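PDB 6HNI: ABC-type transport system, sugar-family extracellular solute-binding protein from Peptoclostridium difficile 630, which binds tyrosine, probably delivering it to an ABC-type transporter, and is a lipoprotein with adhesive properties. Local coordinates for residues K24-Q30 and K85-I91; G134-F138 and Y258-G262; S243-E247 and I291-E295. The protein carries 1 engineered substitution. All blocks are in the same frame, centred on the assembly; numbering follows the deposited sequence.

Contact 1 (K24-Q30 and K85-I91); sequences KKIGITQ and KDLIFAI
Strands 24-30 and 87-91 run side by side in the same direction, 16° apart, and Gly27 and Thr29 exchange backbone hydrogen bonds with Leu87, Phe89 and Ile91. Strand 87-91 is the middle one of the five-stranded parallel sheet in one lobe of a periplasmic-binding-protein fold, and strand 24-30 lies next to it. A right-handed beta-alpha-beta crossover, strand 59-65 through helix 70-82 to strand 87-91, passes over strand 24-30 to make them neighbours. Gly27 N donates to Leu87 O at 3.0 Å and Thr29 N to Phe89 O at 2.8 Å; in return Gly27 O accepts from Phe89 N, and Thr29 O from Ile91 N at 2.9 Å.

Ile26, Ile28 and Gln30 share one face with Leu87, Phe89 and Ile91, under helix 35-50. Ile28 and Phe89 point the same way and lie alongside each other, Ile28 CG2 3.8 Å from Phe89 CD2. Phe89 turns its ring away from its own backbone N (chi1 174°) toward helix 35-50, where it stacks with Phe44, while Ile91 CG1 lies over one ring face near the rim. On the reverse face Thr29 puts its methyl CG2 3.8 Å from Ala90 CB, and Ile88 CG2 also approaches that methyl; Phe80 of helix 70-82 covers Thr29 and Ile88. Lys85 lays its aliphatic chain beside Gly27 and carries its ammonium on to a salt bridge with Asp62.

The pairing is finished off at the start of the strands by a side chain. Lys25 O takes the N-H of Asp86 at 2.8 Å in the carbonyl plane, plus a weak bond from Leu87 N. The Asp86 carboxylate then turns back, and its OD2 receives Lys25 N at 2.8 Å through the anti lone pair, the bond almost straight at 177°.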
loop_
_atom_site.group_PDB
_atom_site.type_symbol
_atom_site.label_atom_id
_atom_site.label_comp_id
_atom_site.label_asym_id
_atom_site.label_seq_id
_atom_site.Cartn_x
_atom_site.Cartn_y
_atom_site.Cartn_z
ATOM N N LYS A 24 -22.382 -1.764 -17.837
ATOM C CA LYS A 24 -21.756 -0.776 -16.978
ATOM C C LYS A 24 -20.269 -0.730 -17.320
ATOM O O LYS A 24 -19.625 -1.770 -17.479
ATOM C CB LYS A 24 -21.988 -1.139 -15.486
ATOM C CG LYS A 24 -23.461 -1.069 -14.987
ATOM C CD LYS A 24 -23.935 0.365 -14.965
ATOM C CE LYS A 24 -25.418 0.530 -14.817
ATOM N NZ LYS A 24 -25.903 0.326 -13.458
ATOM N N LYS A 25 -19.768 0.495 -17.462
ATOM C CA LYS A 25 -18.356 0.721 -17.828
ATOM C C LYS A 25 -17.562 1.186 -16.601
ATOM O O LYS A 25 -17.897 2.176 -15.969
ATOM C CB LYS A 25 -18.260 1.739 -18.971
ATOM C CG LYS A 25 -19.083 1.244 -20.180
ATOM C CD LYS A 25 -19.173 2.138 -21.397
ATOM C CE LYS A 25 -20.149 1.523 -22.419
ATOM N NZ LYS A 25 -21.568 1.582 -21.957
ATOM N N ILE A 26 -16.597 0.354 -16.268
ATOM C CA ILE A 26 -15.773 0.559 -15.080
ATOM C C ILE A 26 -14.372 0.889 -15.580
ATOM O O ILE A 26 -13.811 0.205 -16.380
ATOM C CB ILE A 26 -15.731 -0.703 -14.192
ATOM C CG1 ILE A 26 -17.155 -1.131 -13.756
ATOM C CG2 ILE A 26 -14.748 -0.490 -13.038
ATOM C CD1 ILE A 26 -17.120 -2.423 -12.979
ATOM N N GLY A 27 -13.816 1.962 -15.027
ATOM C CA GLY A 27 -12.383 2.287 -15.233
ATOM C C GLY A 27 -11.584 1.914 -14.002
ATOM O O GLY A 27 -11.996 2.275 -12.894
ATOM N N ILE A 28 -10.483 1.172 -14.223
ATOM C CA ILE A 28 -9.570 0.864 -13.112
ATOM C C ILE A 28 -8.273 1.646 -13.394
ATOM O O ILE A 28 -7.715 1.520 -14.444
ATOM C CB ILE A 28 -9.242 -0.618 -13.025
ATOM C CG1 ILE A 28 -10.521 -1.493 -12.861
ATOM C CG2 ILE A 28 -8.248 -0.852 -11.879
ATOM C CD1 ILE A 28 -10.275 -2.961 -12.642
ATOM N N THR A 29 -7.932 2.460 -12.408
ATOM C CA THR A 29 -6.675 3.287 -12.499
ATOM C C THR A 29 -5.751 2.819 -11.391
ATOM O O THR A 29 -6.040 2.942 -10.217
ATOM C CB THR A 29 -7.010 4.778 -12.474
ATOM O OG1 THR A 29 -5.733 5.515 -12.443
ATOM C CG2 THR A 29 -7.799 5.257 -11.313
ATOM N N GLN A 30 -4.625 2.251 -11.825
ATOM C CA GLN A 30 -3.632 1.706 -10.902
ATOM C C GLN A 30 -2.283 2.450 -11.092
ATOM O O GLN A 30 -1.858 2.646 -12.209
ATOM C CB GLN A 30 -3.432 0.221 -11.174
ATOM C CG GLN A 30 -2.522 -0.491 -10.203
ATOM C CD GLN A 30 -2.404 -1.989 -10.426
ATOM O OE1 GLN A 30 -3.410 -2.659 -10.769
ATOM N NE2 GLN A 30 -1.235 -2.564 -10.154
ATOM N N LYS A 85 -17.488 7.031 -17.528
ATOM C CA LYS A 85 -17.519 5.755 -16.857
ATOM C C LYS A 85 -18.629 5.764 -15.797
ATOM O O LYS A 85 -18.958 6.793 -15.207
ATOM C CB LYS A 85 -16.214 5.475 -16.134
ATOM C CG LYS A 85 -14.995 5.289 -17.025
ATOM C CD LYS A 85 -15.129 4.227 -18.097
ATOM C CE LYS A 85 -13.815 4.037 -18.808
ATOM N NZ LYS A 85 -13.928 3.137 -19.959
ATOM N N ASP A 86 -19.204 4.594 -15.564
ATOM C CA ASP A 86 -20.173 4.451 -14.486
ATOM C C ASP A 86 -19.571 4.370 -13.083
ATOM O O ASP A 86 -20.197 4.730 -12.100
ATOM C CB ASP A 86 -21.020 3.199 -14.769
ATOM C CG ASP A 86 -21.834 3.310 -16.057
ATOM O OD1 ASP A 86 -22.743 4.139 -16.012
ATOM O OD2 ASP A 86 -21.479 2.624 -17.073
ATOM N N LEU A 87 -18.308 3.931 -13.034
ATOM C CA LEU A 87 -17.594 3.727 -11.773
ATOM C C LEU A 87 -16.108 3.764 -12.106
ATOM O O LEU A 87 -15.665 3.212 -13.090
ATOM C CB LEU A 87 -17.946 2.353 -11.185
ATOM C CG LEU A 87 -17.109 1.861 -9.992
ATOM C CD1 LEU A 87 -17.405 2.709 -8.807
ATOM C CD2 LEU A 87 -17.452 0.401 -9.678
ATOM N N ILE A 88 -15.361 4.401 -11.192
ATOM C CA ILE A 88 -13.873 4.370 -11.230
ATOM C C ILE A 88 -13.332 3.667 -9.995
ATOM O O ILE A 88 -13.781 3.964 -8.901
ATOM C CB ILE A 88 -13.345 5.797 -11.293
ATOM C CG1 ILE A 88 -13.715 6.450 -12.613
ATOM C CG2 ILE A 88 -11.789 5.796 -11.146
ATOM C CD1 ILE A 88 -13.523 7.953 -12.644
ATOM N N PHE A 89 -12.509 2.671 -10.220
ATOM C CA PHE A 89 -11.817 1.980 -9.133
ATOM C C PHE A 89 -10.342 2.468 -9.184
ATOM O O PHE A 89 -9.654 2.262 -10.167
ATOM C CB PHE A 89 -11.891 0.474 -9.376
ATOM C CG PHE A 89 -11.103 -0.394 -8.417
ATOM C CD1 PHE A 89 -11.052 -0.131 -7.047
ATOM C CD2 PHE A 89 -10.454 -1.502 -8.896
ATOM C CE1 PHE A 89 -10.269 -0.962 -6.208
ATOM C CE2 PHE A 89 -9.714 -2.332 -8.067
ATOM C CZ PHE A 89 -9.666 -2.047 -6.717
ATOM N N ALA A 90 -9.973 3.103 -8.071
ATOM C CA ALA A 90 -8.599 3.745 -7.980
ATOM C C ALA A 90 -7.774 3.010 -6.922
ATOM O O ALA A 90 -8.174 2.864 -5.759
ATOM C CB ALA A 90 -8.740 5.239 -7.654
ATOM N N ILE A 91 -6.559 2.614 -7.352
ATOM C CA ILE A 91 -5.698 1.793 -6.556
ATOM C C ILE A 91 -4.452 2.641 -6.262
ATOM O O ILE A 91 -3.664 2.875 -7.172
ATOM C CB ILE A 91 -5.303 0.495 -7.289
ATOM C CG1 ILE A 91 -6.567 -0.328 -7.684
ATOM C CG2 ILE A 91 -4.331 -0.337 -6.486
ATOM C CD1 ILE A 91 -6.186 -1.442 -8.613
#

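Contact 2 (G134-F138 and Y258-G262); sequences GTSDF and YEKLG. With TYR (tyrosine), chain B.
The tyrosine-binding pocket of this substrate-binding protein has part of its wall here, where Asp137, just past strand 132-136, meets Tyr258 in the first turn of helix 258-273. The Tyr258 hydroxyl donates to Asp137 OD2 at 2.6 Å. That oxygen lies at the edge of the phenol ring, near its plane, and is met on its anti side, 25° out of the carboxylate plane; carboxylate and ring stand nearly perpendicular, at 85°. The same OD2 accepts from the ammonium N of the bound tyrosine at 2.8 Å, whereas OD1 is only a weak acceptor for that nitrogen. A chi1 of 65° swings the Asp137 carboxylate toward the ligand. A water donates to both the Tyr258 OH and the Asp137 backbone O, at 2.8 Å and 2.7 Å.

Next to this polar group Leu261, one helical turn on, packs its branched end against the strand. Leu261 CG sits 3.6 Å from Thr135 OG1, a hydroxyl that is hydrogen-bonded to Thr265 and Thr111, and Leu261 CD2 reaches 3.9 Å from Asp137 CB.

Glu242, Thr93, Ser114, Asn218 and Thr216 also hydrogen-bond the ligand. Because the phenol and the ligand's ammonium both donate to one carboxylate oxygen, Tyr258, itself lining the pocket, also helps to position Asp137, and together they would stabilise its negative charge, an electrostatic match for the amino end of a free amino acid.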
loop_
_atom_site.group_PDB
_atom_site.type_symbol
_atom_site.label_atom_id
_atom_site.label_comp_id
_atom_site.label_asym_id
_atom_site.label_seq_id
_atom_site.Cartn_x
_atom_site.Cartn_y
_atom_site.Cartn_z
ATOM N N GLY A 134 -14.642 3.265 -0.266
ATOM C CA GLY A 134 -13.857 2.109 -0.546
ATOM C C GLY A 134 -13.170 1.573 0.685
ATOM O O GLY A 134 -13.719 1.535 1.743
ATOM N N THR A 135 -11.916 1.179 0.468
ATOM C CA THR A 135 -11.125 0.582 1.522
ATOM C C THR A 135 -9.795 1.378 1.720
ATOM O O THR A 135 -9.288 1.980 0.786
ATOM C CB THR A 135 -10.748 -0.876 1.244
ATOM O OG1 THR A 135 -10.197 -1.003 -0.060
ATOM C CG2 THR A 135 -12.003 -1.790 1.310
ATOM N N SER A 136 -9.367 1.297 2.961
ATOM C CA SER A 136 -8.068 1.870 3.387
ATOM C C SER A 136 -7.203 0.727 3.813
ATOM O O SER A 136 -7.601 -0.198 4.514
ATOM C CB SER A 136 -8.329 2.846 4.502
ATOM O OG SER A 136 -7.040 3.127 5.169
ATOM N N ASP A 137 -5.886 0.861 3.466
ATOM C CA ASP A 137 -4.854 -0.076 3.898
ATOM C C ASP A 137 -4.130 0.433 5.129
ATOM O O ASP A 137 -2.953 0.034 5.350
ATOM C CB ASP A 137 -3.868 -0.464 2.794
ATOM C CG ASP A 137 -3.002 0.709 2.294
ATOM O OD1 ASP A 137 -3.363 1.857 2.570
ATOM O OD2 ASP A 137 -2.023 0.371 1.563
ATOM N N PHE A 138 -4.758 1.252 5.943
ATOM C CA PHE A 138 -4.194 1.617 7.241
ATOM C C PHE A 138 -3.771 0.406 8.023
ATOM O O PHE A 138 -4.493 -0.594 8.150
ATOM C CB PHE A 138 -5.183 2.417 8.096
ATOM C CG PHE A 138 -4.641 2.684 9.461
ATOM C CD1 PHE A 138 -3.714 3.686 9.641
ATOM C CD2 PHE A 138 -4.951 1.872 10.519
ATOM C CE1 PHE A 138 -3.119 3.883 10.893
ATOM C CE2 PHE A 138 -4.378 2.047 11.765
ATOM C CZ PHE A 138 -3.469 3.053 11.950
ATOM N N TYR A 258 -3.923 -7.888 0.894
ATOM C CA TYR A 258 -4.413 -6.904 -0.072
ATOM C C TYR A 258 -5.426 -7.489 -1.092
ATOM O O TYR A 258 -6.317 -6.762 -1.540
ATOM C CB TYR A 258 -3.239 -6.253 -0.795
ATOM C CG TYR A 258 -2.658 -5.070 -0.018
ATOM C CD1 TYR A 258 -1.762 -5.285 1.048
ATOM C CD2 TYR A 258 -2.985 -3.787 -0.322
ATOM C CE1 TYR A 258 -1.252 -4.220 1.741
ATOM C CE2 TYR A 258 -2.408 -2.694 0.362
ATOM C CZ TYR A 258 -1.569 -2.956 1.413
ATOM O OH TYR A 258 -0.971 -1.895 2.106
ATOM N N GLU A 259 -5.288 -8.768 -1.406
ATOM C CA GLU A 259 -6.321 -9.400 -2.275
ATOM C C GLU A 259 -7.654 -9.336 -1.558
ATOM O O GLU A 259 -8.696 -9.018 -2.197
ATOM C CB GLU A 259 -5.935 -10.811 -2.635
ATOM C CG GLU A 259 -6.959 -11.342 -3.664
ATOM C CD GLU A 259 -6.632 -12.700 -4.288
ATOM O OE1 GLU A 259 -5.446 -13.130 -4.336
ATOM O OE2 GLU A 259 -7.596 -13.329 -4.791
ATOM N N LYS A 260 -7.705 -9.680 -0.281
ATOM C CA LYS A 260 -8.981 -9.572 0.487
ATOM C C LYS A 260 -9.498 -8.159 0.547
ATOM O O LYS A 260 -10.718 -7.898 0.553
ATOM C CB LYS A 260 -8.883 -10.194 1.874
ATOM C CG LYS A 260 -8.568 -11.680 1.851
ATOM C CD LYS A 260 -8.461 -12.274 3.236
ATOM C CE LYS A 260 -8.249 -13.765 3.201
ATOM N NZ LYS A 260 -8.524 -14.309 4.543
ATOM N N LEU A 261 -8.606 -7.186 0.684
ATOM C CA LEU A 261 -8.995 -5.767 0.695
ATOM C C LEU A 261 -9.645 -5.352 -0.644
ATOM O O LEU A 261 -10.646 -4.631 -0.647
ATOM C CB LEU A 261 -7.795 -4.860 1.053
ATOM C CG LEU A 261 -8.115 -3.461 1.541
ATOM C CD1 LEU A 261 -8.590 -3.489 2.998
ATOM C CD2 LEU A 261 -6.862 -2.546 1.431
ATOM N N GLY A 262 -9.059 -5.817 -1.736
ATOM C CA GLY A 262 -9.612 -5.595 -3.063
ATOM C C GLY A 262 -10.976 -6.268 -3.276
ATOM O O GLY A 262 -11.875 -5.655 -3.841
HETATM N N TYR B . -0.661 2.791 1.046
HETATM C CA TYR B . -0.233 3.239 -0.292
HETATM C C TYR B . -1.055 4.448 -0.710
HETATM O O TYR B . -0.942 4.856 -1.859
HETATM C CB TYR B . -0.172 2.089 -1.317
HETATM C CG TYR B . 0.868 1.072 -0.983
HETATM C CD1 TYR B . 2.247 1.429 -1.046
HETATM C CD2 TYR B . 0.586 -0.188 -0.547
HETATM C CE1 TYR B . 3.210 0.532 -0.663
HETATM C CE2 TYR B . 1.542 -1.102 -0.162
HETATM C CZ TYR B . 2.905 -0.725 -0.215
HETATM O OH TYR B . 3.879 -1.623 0.175
HETATM O OXT TYR B . -1.725 5.043 0.109
HETATM O O HOH W 1 -1.124 -1.966 4.896
#

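Contact 3 (S243-E247 and I291-E295); sequences SGPVE and IIVNE
Asn294 and Val246 reach past one another, each toward the other's backbone, so that the amide of the strand residue ends at the helix backbone while the valine methyl ends at the strand backbone. Asn294 ND2 donates to Val246 O at 2.9 Å with an N-H...O angle of 174°; the carbonyl oxygen lies in the plane of the amide, which makes this a well-aimed bond. At chi1 -179° the Asn294 side chain leaves its own backbone N behind and carries the amide across to Val246 of helix 243-247. Its other branch works at a second helix: Asn294 is the N-cap of helix 295-300, its OD1 accepting from Ile297 N, and ND2 is also bonded to Thr316. Both ends of the amide are thus engaged, which fixes its rotation.

Going the other way, Val246 CG1 reaches 3.5 Å from Asn294 N and 3.7 Å from Asn294 CB, lodging beside the main chain where the strand gives way to the helix. The same methyl lies 4.2 Å from Ile292 CG2, a looser apolar contact. Ile292 also points at the helix, but its outer end goes to the start of the segment, at Ser243: Ile292 CD1 rests 3.8 Å from Ser243 CB. Valine and serine, three residues apart, therefore meet alternate residues of the strand, while Val293, between Ile292 and Asn294, turns to the far side of the sheet, onto Ile311 and Tyr313.

The two short axes approach to 8.0 Å at their closest, with their directions 18° apart. Strand 290-294 is the middle one of a mixed three-stranded sheet, antiparallel to 252-255 and parallel to 311-314; the short helix lies on one face of it, with Ser243 and Val246 also touching Cys253 of strand 252-255 and Glu247 bonded through its backbone to Lys317.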
loop_
_atom_site.group_PDB
_atom_site.type_symbol
_atom_site.label_atom_id
_atom_site.label_comp_id
_atom_site.label_asym_id
_atom_site.label_seq_id
_atom_site.Cartn_x
_atom_site.Cartn_y
_atom_site.Cartn_z
ATOM N N SER A 243 3.386 -7.470 2.957
ATOM C CA SER A 243 4.162 -8.581 2.467
ATOM C C SER A 243 4.771 -8.399 1.079
ATOM O O SER A 243 5.697 -9.123 0.748
ATOM C CB SER A 243 3.394 -9.879 2.553
ATOM O OG SER A 243 2.329 -9.943 1.619
ATOM N N GLY A 244 4.273 -7.459 0.266
ATOM C CA GLY A 244 4.838 -7.253 -1.056
ATOM C C GLY A 244 6.351 -7.011 -0.982
ATOM O O GLY A 244 7.141 -7.665 -1.667
ATOM N N PRO A 245 6.773 -6.056 -0.150
ATOM C CA PRO A 245 8.243 -5.846 -0.072
ATOM C C PRO A 245 8.990 -7.046 0.463
ATOM O O PRO A 245 10.155 -7.218 0.138
ATOM C CB PRO A 245 8.331 -4.655 0.881
ATOM C CG PRO A 245 7.085 -3.859 0.605
ATOM C CD PRO A 245 6.030 -4.914 0.380
ATOM N N VAL A 246 8.374 -7.863 1.312
ATOM C CA VAL A 246 8.993 -9.091 1.795
ATOM C C VAL A 246 9.241 -10.056 0.646
ATOM O O VAL A 246 10.344 -10.608 0.519
ATOM C CB VAL A 246 8.209 -9.712 2.967
ATOM C CG1 VAL A 246 8.794 -11.033 3.442
ATOM C CG2 VAL A 246 8.057 -8.718 4.101
ATOM N N GLU A 247 8.237 -10.221 -0.227
ATOM C CA GLU A 247 8.413 -11.031 -1.430
ATOM C C GLU A 247 9.545 -10.495 -2.310
ATOM O O GLU A 247 10.242 -11.279 -2.972
ATOM C CB GLU A 247 7.125 -11.108 -2.280
ATOM C CG GLU A 247 5.923 -11.735 -1.582
ATOM C CD GLU A 247 4.650 -11.691 -2.425
ATOM O OE1 GLU A 247 4.561 -10.935 -3.434
ATOM O OE2 GLU A 247 3.717 -12.429 -2.061
ATOM N N ILE A 291 2.034 -12.684 9.939
ATOM C CA ILE A 291 3.487 -12.504 9.905
ATOM C C ILE A 291 4.064 -13.353 8.770
ATOM O O ILE A 291 3.835 -14.578 8.698
ATOM C CB ILE A 291 4.172 -12.881 11.239
ATOM C CG1 ILE A 291 3.618 -12.086 12.404
ATOM C CG2 ILE A 291 5.722 -12.685 11.163
ATOM C CD1 ILE A 291 4.030 -12.599 13.760
ATOM N N ILE A 292 4.783 -12.684 7.858
ATOM C CA ILE A 292 5.403 -13.321 6.708
ATOM C C ILE A 292 6.885 -12.862 6.699
ATOM O O ILE A 292 7.210 -11.673 6.876
ATOM C CB ILE A 292 4.671 -12.967 5.380
ATOM C CG1 ILE A 292 3.235 -13.557 5.403
ATOM C CG2 ILE A 292 5.457 -13.474 4.180
ATOM C CD1 ILE A 292 2.375 -13.180 4.206
ATOM N N VAL A 293 7.756 -13.854 6.513
ATOM C CA VAL A 293 9.193 -13.682 6.562
ATOM C C VAL A 293 9.788 -14.273 5.277
ATOM O O VAL A 293 9.365 -15.309 4.801
ATOM C CB VAL A 293 9.773 -14.395 7.787
ATOM C CG1 VAL A 293 11.305 -14.447 7.736
ATOM C CG2 VAL A 293 9.292 -13.733 9.058
ATOM N N ASN A 294 10.793 -13.598 4.731
ATOM C CA ASN A 294 11.490 -14.053 3.571
ATOM C C ASN A 294 12.592 -14.923 4.105
ATOM O O ASN A 294 13.586 -14.428 4.674
ATOM C CB ASN A 294 11.973 -12.871 2.711
ATOM C CG ASN A 294 12.699 -13.315 1.442
ATOM O OD1 ASN A 294 13.528 -14.215 1.482
ATOM N ND2 ASN A 294 12.373 -12.688 0.306
ATOM N N GLU A 295 12.479 -16.239 3.906
ATOM C CA GLU A 295 13.469 -17.181 4.453
ATOM C C GLU A 295 14.850 -17.050 3.811
ATOM O O GLU A 295 15.837 -17.445 4.405
ATOM C CB GLU A 295 12.982 -18.645 4.372
ATOM C CG GLU A 295 12.841 -19.253 2.982
ATOM C CD GLU A 295 12.542 -20.761 3.032
ATOM O OE1 GLU A 295 13.412 -21.572 2.655
ATOM O OE2 GLU A 295 11.437 -21.155 3.456
#

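Contacts 1 and 2 both reach the same parallel sheet, contact 2 through its outermost strand 132-136; their centres are 16 Å apart and their nearest atoms about 5 Å. Contact 3 lies across the chain's centre from contact 1, about 30 Å between centres, consistent with the two-lobed build of this family. The bound tyrosine sits between. Contact 2 grips its amino group; Ile91 of contact 1 brings its side chain to about 7 Å from it; and Pro245, on the helix of contact 3, touches it. Contacts 2 and 3 have centres 18 Å apart and alternate along the chain: 134-138, 243-247, 258-262, then 291-295, so the chain visits the pocket between the two halves of contact 3.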